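Local coordinates for transglutaminase-like domain-containing protein (Streptococcus suis, PDB 4XZ7) that probably cross-links proteins as a transglutaminase and acts as a virulence factor that protects the bacterium from phagocytosis, at residues Q368-L373 against E379-G384; N100-L105 against S132-L137. One frame throughout, in Å; residues are numbered along the deposited sequence.

Two small contacts, on opposite sides of the chain's centre, show how differently a short approach can be built. Interaction 1 joins two turns of one C-terminal loop, after helix 359-365, by buried methyl packing and a bridging water. Interaction 2 joins two separate elements, the end of helix 95-101 and helix 132-140, through one lysine that reaches toward nonpolar side chains. Each is partly buried, and their centres lie about 64 Å apart. In the dimer, the loop of interaction 1 in one subunit meets the segments of interaction 2 in the other: L373 packs on L137 of the second subunit, and L105 on F376 of the second subunit, between 368-373 and 379-384.

Interaction 1 of 2, residues Q368-L373 against E379-G384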
ATOM      1  N   GLN B 368     -38.451  10.335   4.947  1.00 41.52           N
ATOM      2  CA  GLN B 368     -37.742  10.330   6.226  1.00 44.05           C
ATOM      3  C   GLN B 368     -37.503  11.754   6.694  1.00 42.77           C
ATOM      4  O   GLN B 368     -37.530  12.681   5.878  1.00 44.03           O
ATOM      5  CB  GLN B 368     -36.398   9.592   6.112  1.00 38.27           C
ATOM      6  CG  GLN B 368     -36.507   8.175   5.571  1.00 42.42           C
ATOM      7  CD  GLN B 368     -37.445   7.308   6.396  1.00 49.41           C
ATOM      8  OE1 GLN B 368     -37.286   7.178   7.612  1.00 48.62           O
ATOM      9  NE2 GLN B 368     -38.440   6.725   5.736  1.00 47.61           N
ATOM     10  N   LYS B 369     -37.281  11.934   7.996  1.00 40.56           N
ATOM     11  CA  LYS B 369     -36.722  13.189   8.489  1.00 43.80           C
ATOM     12  C   LYS B 369     -35.351  13.320   7.862  1.00 46.59           C
ATOM     13  O   LYS B 369     -34.563  12.379   7.934  1.00 45.79           O
ATOM     14  CB  LYS B 369     -36.610  13.208  10.014  1.00 45.38           C
ATOM     15  CG  LYS B 369     -37.926  12.960  10.757  1.00 54.84           C
ATOM     16  CD  LYS B 369     -37.762  13.180  12.261  1.00 57.77           C
ATOM     17  CE  LYS B 369     -38.754  12.342  13.062  1.00 61.04           C
ATOM     18  NZ  LYS B 369     -38.545  10.885  12.830  1.00 61.76           N
ATOM     19  N   THR B 370     -35.052  14.463   7.253  1.00 48.44           N
ATOM     20  CA  THR B 370     -33.792  14.603   6.525  1.00 46.70           C
ATOM     21  C   THR B 370     -32.554  14.440   7.424  1.00 46.18           C
ATOM     22  O   THR B 370     -31.525  13.928   6.974  1.00 45.04           O
ATOM     23  CB  THR B 370     -33.708  15.964   5.787  1.00 46.82           C
ATOM     24  OG1 THR B 370     -33.527  17.031   6.726  1.00 50.55           O
ATOM     25  CG2 THR B 370     -34.964  16.205   4.972  1.00 46.94           C
ATOM     26  N   ALA B 371     -32.648  14.845   8.690  1.00 43.21           N
ATOM     27  CA  ALA B 371     -31.495  14.724   9.578  1.00 44.72           C
ATOM     28  C   ALA B 371     -31.172  13.253   9.856  1.00 47.29           C
ATOM     29  O   ALA B 371     -30.005  12.881   9.999  1.00 39.19           O
ATOM     30  CB  ALA B 371     -31.731  15.459  10.852  1.00 41.95           C
ATOM     31  N   ASP B 372     -32.215  12.428   9.925  1.00 51.09           N
ATOM     32  CA  ASP B 372     -32.044  10.977  10.024  1.00 48.23           C
ATOM     33  C   ASP B 372     -31.248  10.433   8.846  1.00 44.77           C
ATOM     34  O   ASP B 372     -30.451   9.511   9.008  1.00 41.24           O
ATOM     35  CB  ASP B 372     -33.399  10.266  10.086  1.00 48.13           C
ATOM     36  CG  ASP B 372     -34.072  10.416  11.425  1.00 47.30           C
ATOM     37  OD1 ASP B 372     -33.346  10.685  12.410  1.00 44.37           O
ATOM     38  OD2 ASP B 372     -35.316  10.265  11.485  1.00 43.91           O
ATOM     39  N   LEU B 373     -31.462  11.008   7.661  1.00 46.00           N
ATOM     40  CA  LEU B 373     -30.767  10.551   6.460  1.00 33.54           C
ATOM     41  C   LEU B 373     -29.243  10.712   6.584  1.00 41.35           C
ATOM     42  O   LEU B 373     -28.478  10.078   5.854  1.00 41.61           O
ATOM     43  CB  LEU B 373     -31.280  11.301   5.228  1.00 33.62           C
ATOM     44  CG  LEU B 373     -32.750  11.124   4.826  1.00 34.69           C
ATOM     45  CD1 LEU B 373     -33.014  11.786   3.477  1.00 36.27           C
ATOM     46  CD2 LEU B 373     -33.162   9.659   4.795  1.00 34.74           C
ATOM     47  N   GLU B 379     -26.609  16.747  14.057  1.00 50.13           N
ATOM     48  CA  GLU B 379     -26.743  18.131  14.476  1.00 56.02           C
ATOM     49  C   GLU B 379     -26.286  19.092  13.390  1.00 47.86           C
ATOM     50  O   GLU B 379     -26.718  20.237  13.361  1.00 49.23           O
ATOM     51  CB  GLU B 379     -25.952  18.382  15.761  1.00 68.51           C
ATOM     52  CG  GLU B 379     -24.536  18.892  15.531  1.00 72.52           C
ATOM     53  CD  GLU B 379     -24.356  20.319  16.013  1.00 74.54           C
ATOM     54  OE1 GLU B 379     -23.527  21.047  15.424  1.00 79.74           O
ATOM     55  OE2 GLU B 379     -25.042  20.707  16.985  1.00 69.87           O
ATOM     56  N   LYS B 380     -25.425  18.638  12.485  1.00 46.90           N
ATOM     57  CA  LYS B 380     -24.898  19.550  11.478  1.00 49.22           C
ATOM     58  C   LYS B 380     -25.938  19.843  10.396  1.00 52.96           C
ATOM     59  O   LYS B 380     -25.728  20.711   9.546  1.00 61.78           O
ATOM     60  CB  LYS B 380     -23.609  18.999  10.863  1.00 52.69           C
ATOM     61  CG  LYS B 380     -22.444  19.973  10.985  1.00 56.05           C
ATOM     62  CD  LYS B 380     -22.223  20.377  12.444  1.00 58.56           C
ATOM     63  CE  LYS B 380     -21.544  21.740  12.548  1.00 62.46           C
ATOM     64  NZ  LYS B 380     -20.362  21.853  11.644  1.00 62.22           N
ATOM     65  N   SER B 381     -27.057  19.121  10.439  1.00 50.54           N
ATOM     66  CA  SER B 381     -28.229  19.455   9.632  1.00 51.81           C
ATOM     67  C   SER B 381     -28.567  20.940   9.756  1.00 49.42           C
ATOM     68  O   SER B 381     -28.515  21.509  10.847  1.00 45.27           O
ATOM     69  CB  SER B 381     -29.431  18.606  10.052  1.00 55.04           C
ATOM     70  OG  SER B 381     -30.638  19.086   9.478  1.00 53.51           O
ATOM     71  N   LEU B 382     -28.894  21.558   8.628  1.00 48.55           N
ATOM     72  CA  LEU B 382     -29.136  22.994   8.568  1.00 50.01           C
ATOM     73  C   LEU B 382     -30.615  23.301   8.567  1.00 45.88           C
ATOM     74  O   LEU B 382     -31.023  24.454   8.447  1.00 48.68           O
ATOM     75  CB  LEU B 382     -28.485  23.585   7.322  1.00 49.38           C
ATOM     76  CG  LEU B 382     -26.980  23.335   7.236  1.00 49.00           C
ATOM     77  CD1 LEU B 382     -26.628  22.729   5.893  1.00 37.18           C
ATOM     78  CD2 LEU B 382     -26.239  24.638   7.469  1.00 51.02           C
ATOM     79  N   VAL B 383     -31.416  22.253   8.691  1.00 44.92           N
ATOM     80  CA  VAL B 383     -32.864  22.392   8.675  1.00 51.67           C
ATOM     81  C   VAL B 383     -33.465  21.745   9.919  1.00 47.45           C
ATOM     82  O   VAL B 383     -34.626  21.333   9.921  1.00 49.08           O
ATOM     83  CB  VAL B 383     -33.474  21.760   7.402  1.00 50.86           C
ATOM     84  CG1 VAL B 383     -33.061  22.554   6.162  1.00 40.75           C
ATOM     85  CG2 VAL B 383     -33.048  20.292   7.274  1.00 50.33           C
ATOM     86  N   GLY B 384     -32.664  21.655  10.975  1.00 43.53           N
ATOM     87  CA  GLY B 384     -33.116  21.051  12.212  1.00 49.56           C
ATOM     88  C   GLY B 384     -33.218  19.540  12.115  1.00 53.48           C
ATOM     89  O   GLY B 384     -32.753  18.929  11.144  1.00 47.73           O
TER
HETATM   90  O   HOH W   1     -34.403  16.909   9.380  1.00 52.80           O
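T370 and A371 face S381, V383 and G384 where the C-terminal loop of this fragment, which holds the transglutaminase-like region of a longer protein, doubles back on itself, a turn with helical backbone angles meeting an ST turn. Van der Waals contact comes first. The CB of A371 rests 4.0 Å from S381 CB and 3.6 Å from G384 O, so one methyl touches both. Beside it, T370 and V383 cross at about a right angle, T370 OG1 coming within 3.3 Å of V383 CG2. With OG1 set between the backbone N and the carbonyl carbon (chi1 72°), the threonine hydroxyl meets both that methyl and the water next to it.

The polar link between the segments is a water. It accepts from A371 N at 2.8 Å, bonds T370 OG1 at 2.8 Å, and donates to G384 O at 3.1 Å. This is a compact example of a solvent molecule used as part of the fold, since it joins two backbone groups and a hydroxyl that do not bond one another directly.

K369 NZ pairs with D372 OD2 within 368-373, and D372 OD1 pairs with K378 of the intervening connection. L382 packs on I202 of helix 188-205 and M277 of helix 264-277, which seats the second turn against the helices.

The ST turn itself is closed by a weak bond, V383 N to S381 OG at 3.4 Å. That same OG donates to G384 O at 2.7 Å, tilted 23° from the carbonyl plane, so this oxygen receives two bonds, one from the serine and one from the water.

Interaction 2 of 2, residues N100-L105 against S132-L137; sequences NQMREL and SNKRQL
The backbones of L105 and K134, the nearest pair across this contact, stay 11.1 Å apart at their CA atoms, a gap spanned by side chains in an alpha/beta setting, where helix 132-140 and the end of helix 95-101 lie by the mixed sheet that holds strands 106-107 and 157-167. M102 is the first residue to leave helical geometry, and from there the chain runs through L105 toward strand 106-107.

K134 is the reaching side chain. Its CG stands anti to the backbone N (chi1 180°) and every later torsion is also close to extended, which carries NZ the full length of the arm away from its helix. L105 and K134 run alongside each other with reversed direction, L105 CD2 lying 4.0 Å from K134 CE. M102 arrives at an oblique angle and reaches NZ through CE, its chain bent at both chi2 and chi3, so that the terminal methyl rather than the sulfur is presented to the lysine.

Within these two segments NZ meets only methyl groups, which accept no hydrogen bond. Around it, M102 also packs on H161 and L163 of strand 157-167, and N133 on Y361 of the second subunit. K134 N bonds D131 OD1 at the start of helix 132-140, whose first turn continues with Q136 N to S132 O at 2.9 Å.

At the end of the arm, K134 NZ sits 3.8 Å from L105 CD2 and 4.0 Å from M102 CE, and the two methyls subtend about 110° at the nitrogen.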
ATOM      1  N   ASN B 100      32.586  -7.909  13.673  1.00 29.10           N
ATOM      2  CA  ASN B 100      31.606  -8.910  14.057  1.00 35.33           C
ATOM      3  C   ASN B 100      30.245  -8.572  13.461  1.00 40.04           C
ATOM      4  O   ASN B 100      29.555  -9.429  12.913  1.00 48.94           O
ATOM      5  CB  ASN B 100      31.496  -9.013  15.575  1.00 45.22           C
ATOM      6  CG  ASN B 100      32.757  -9.543  16.214  1.00 51.67           C
ATOM      7  OD1 ASN B 100      33.528 -10.273  15.586  1.00 50.94           O
ATOM      8  ND2 ASN B 100      32.974  -9.183  17.476  1.00 50.94           N
ATOM      9  N   GLN B 101      29.879  -7.303  13.557  1.00 35.65           N
ATOM     10  CA  GLN B 101      28.551  -6.852  13.178  1.00 35.49           C
ATOM     11  C   GLN B 101      28.283  -6.922  11.661  1.00 34.35           C
ATOM     12  O   GLN B 101      27.151  -7.142  11.232  1.00 36.36           O
ATOM     13  CB  GLN B 101      28.356  -5.426  13.684  1.00 39.77           C
ATOM     14  CG  GLN B 101      26.951  -5.101  14.079  1.00 45.83           C
ATOM     15  CD  GLN B 101      26.686  -5.401  15.524  1.00 48.97           C
ATOM     16  OE1 GLN B 101      25.541  -5.545  15.935  1.00 53.31           O
ATOM     17  NE2 GLN B 101      27.748  -5.487  16.315  1.00 51.61           N
ATOM     18  N   MET B 102      29.328  -6.728  10.862  1.00 33.16           N
ATOM     19  CA  MET B 102      29.213  -6.709   9.406  1.00 24.31           C
ATOM     20  C   MET B 102      29.602  -8.041   8.738  1.00 34.14           C
ATOM     21  O   MET B 102      29.718  -8.114   7.507  1.00 32.60           O
ATOM     22  CB  MET B 102      30.088  -5.581   8.824  1.00 24.95           C
ATOM     23  CG  MET B 102      29.775  -4.193   9.356  1.00 25.93           C
ATOM     24  SD  MET B 102      28.027  -3.796   9.205  1.00 45.64           S
ATOM     25  CE  MET B 102      27.818  -3.963   7.438  1.00 24.00           C
ATOM     26  N   ARG B 103      29.810  -9.089   9.532  1.00 31.63           N
ATOM     27  CA  ARG B 103      30.274 -10.365   8.979  1.00 33.66           C
ATOM     28  C   ARG B 103      29.269 -10.981   8.005  1.00 30.86           C
ATOM     29  O   ARG B 103      29.624 -11.535   6.967  1.00 33.53           O
ATOM     30  CB  ARG B 103      30.570 -11.365  10.103  1.00 41.72           C
ATOM     31  CG  ARG B 103      31.435 -12.527   9.654  1.00 51.83           C
ATOM     32  CD  ARG B 103      31.754 -13.475  10.803  1.00 61.75           C
ATOM     33  NE  ARG B 103      32.096 -12.761  12.032  1.00 65.81           N
ATOM     34  CZ  ARG B 103      33.257 -12.145  12.250  1.00 70.39           C
ATOM     35  NH1 ARG B 103      33.470 -11.528  13.405  1.00 72.79           N
ATOM     36  NH2 ARG B 103      34.203 -12.135  11.318  1.00 69.73           N
ATOM     37  N   GLU B 104      28.003 -10.871   8.364  1.00 29.09           N
ATOM     38  CA  GLU B 104      26.931 -11.461   7.591  1.00 31.98           C
ATOM     39  C   GLU B 104      25.930 -10.352   7.329  1.00 27.98           C
ATOM     40  O   GLU B 104      25.692  -9.524   8.203  1.00 29.16           O
ATOM     41  CB  GLU B 104      26.305 -12.641   8.358  1.00 33.19           C
ATOM     42  CG  GLU B 104      24.946 -13.145   7.860  1.00 42.67           C
ATOM     43  CD  GLU B 104      24.523 -14.468   8.525  1.00 54.22           C
ATOM     44  OE1 GLU B 104      23.303 -14.690   8.733  1.00 44.80           O
ATOM     45  OE2 GLU B 104      25.417 -15.293   8.830  1.00 62.41           O
ATOM     46  N   LEU B 105      25.379 -10.306   6.124  1.00 29.33           N
ATOM     47  CA  LEU B 105      24.306  -9.362   5.839  1.00 27.92           C
ATOM     48  C   LEU B 105      23.221  -9.504   6.898  1.00 25.52           C
ATOM     49  O   LEU B 105      22.854 -10.617   7.267  1.00 26.74           O
ATOM     50  CB  LEU B 105      23.705  -9.602   4.457  1.00 24.48           C
ATOM     51  CG  LEU B 105      24.527  -9.398   3.192  1.00 25.73           C
ATOM     52  CD1 LEU B 105      23.553  -9.452   2.026  1.00 16.42           C
ATOM     53  CD2 LEU B 105      25.266  -8.069   3.204  1.00 20.70           C
ATOM     54  N   SER B 132      31.552   1.428  -2.918  1.00 17.07           N
ATOM     55  CA  SER B 132      30.708   1.367  -4.099  1.00 21.22           C
ATOM     56  C   SER B 132      30.638  -0.051  -4.681  1.00 24.09           C
ATOM     57  O   SER B 132      29.641  -0.417  -5.296  1.00 24.92           O
ATOM     58  CB  SER B 132      31.225   2.350  -5.150  1.00 25.23           C
ATOM     59  OG  SER B 132      32.597   2.089  -5.408  1.00 29.57           O
ATOM     60  N   ASN B 133      31.683  -0.859  -4.487  1.00 17.53           N
ATOM     61  CA  ASN B 133      31.668  -2.241  -4.998  1.00 16.72           C
ATOM     62  C   ASN B 133      30.614  -3.079  -4.269  1.00 20.66           C
ATOM     63  O   ASN B 133      29.832  -3.827  -4.895  1.00 17.54           O
ATOM     64  CB  ASN B 133      33.041  -2.919  -4.859  1.00 16.64           C
ATOM     65  CG  ASN B 133      34.103  -2.336  -5.806  1.00 24.24           C
ATOM     66  OD1 ASN B 133      33.784  -1.735  -6.832  1.00 20.95           O
ATOM     67  ND2 ASN B 133      35.381  -2.524  -5.452  1.00 21.59           N
ATOM     68  N   LYS B 134      30.605  -2.966  -2.944  1.00 15.65           N
ATOM     69  CA  LYS B 134      29.658  -3.728  -2.144  1.00 24.22           C
ATOM     70  C   LYS B 134      28.238  -3.246  -2.433  1.00 16.15           C
ATOM     71  O   LYS B 134      27.313  -4.049  -2.516  1.00 18.36           O
ATOM     72  CB  LYS B 134      29.955  -3.626  -0.633  1.00 21.29           C
ATOM     73  CG  LYS B 134      28.937  -4.436   0.178  1.00 21.48           C
ATOM     74  CD  LYS B 134      29.235  -4.598   1.655  1.00 24.39           C
ATOM     75  CE  LYS B 134      28.193  -5.546   2.277  1.00 33.03           C
ATOM     76  NZ  LYS B 134      28.128  -5.609   3.784  1.00 29.86           N
ATOM     77  N   ARG B 135      28.060  -1.942  -2.575  1.00 14.63           N
ATOM     78  CA  ARG B 135      26.730  -1.411  -2.876  1.00 16.97           C
ATOM     79  C   ARG B 135      26.262  -1.845  -4.276  1.00 17.46           C
ATOM     80  O   ARG B 135      25.082  -2.078  -4.504  1.00 16.91           O
ATOM     81  CB  ARG B 135      26.729   0.107  -2.742  1.00 14.96           C
ATOM     82  CG  ARG B 135      26.921   0.541  -1.296  1.00 19.00           C
ATOM     83  CD  ARG B 135      27.073   2.054  -1.146  1.00 18.13           C
ATOM     84  NE  ARG B 135      27.195   2.406   0.268  1.00 17.09           N
ATOM     85  CZ  ARG B 135      26.169   2.475   1.115  1.00 24.43           C
ATOM     86  NH1 ARG B 135      24.928   2.213   0.702  1.00 19.20           N
ATOM     87  NH2 ARG B 135      26.385   2.793   2.386  1.00 22.53           N
ATOM     88  N   GLN B 136      27.201  -1.969  -5.207  1.00 14.60           N
ATOM     89  CA  GLN B 136      26.869  -2.446  -6.534  1.00 17.61           C
ATOM     90  C   GLN B 136      26.389  -3.906  -6.450  1.00 15.95           C
ATOM     91  O   GLN B 136      25.415  -4.279  -7.114  1.00 15.05           O
ATOM     92  CB  GLN B 136      28.073  -2.316  -7.470  1.00 15.23           C
ATOM     93  CG  GLN B 136      27.734  -2.421  -8.938  1.00 17.84           C
ATOM     94  CD  GLN B 136      26.957  -1.228  -9.449  1.00 24.66           C
ATOM     95  OE1 GLN B 136      27.527  -0.150  -9.672  1.00 22.05           O
ATOM     96  NE2 GLN B 136      25.663  -1.412  -9.666  1.00 14.75           N
ATOM     97  N   LEU B 137      27.053  -4.717  -5.628  1.00 15.42           N
ATOM     98  CA  LEU B 137      26.629  -6.102  -5.472  1.00 17.89           C
ATOM     99  C   LEU B 137      25.257  -6.212  -4.764  1.00 19.79           C
ATOM    100  O   LEU B 137      24.428  -7.086  -5.095  1.00 15.61           O
ATOM    101  CB  LEU B 137      27.695  -6.894  -4.708  1.00 16.29           C
ATOM    102  CG  LEU B 137      28.983  -7.168  -5.486  1.00 18.57           C
ATOM    103  CD1 LEU B 137      30.059  -7.728  -4.551  1.00 17.32           C
ATOM    104  CD2 LEU B 137      28.706  -8.152  -6.615  1.00 17.35           C
TER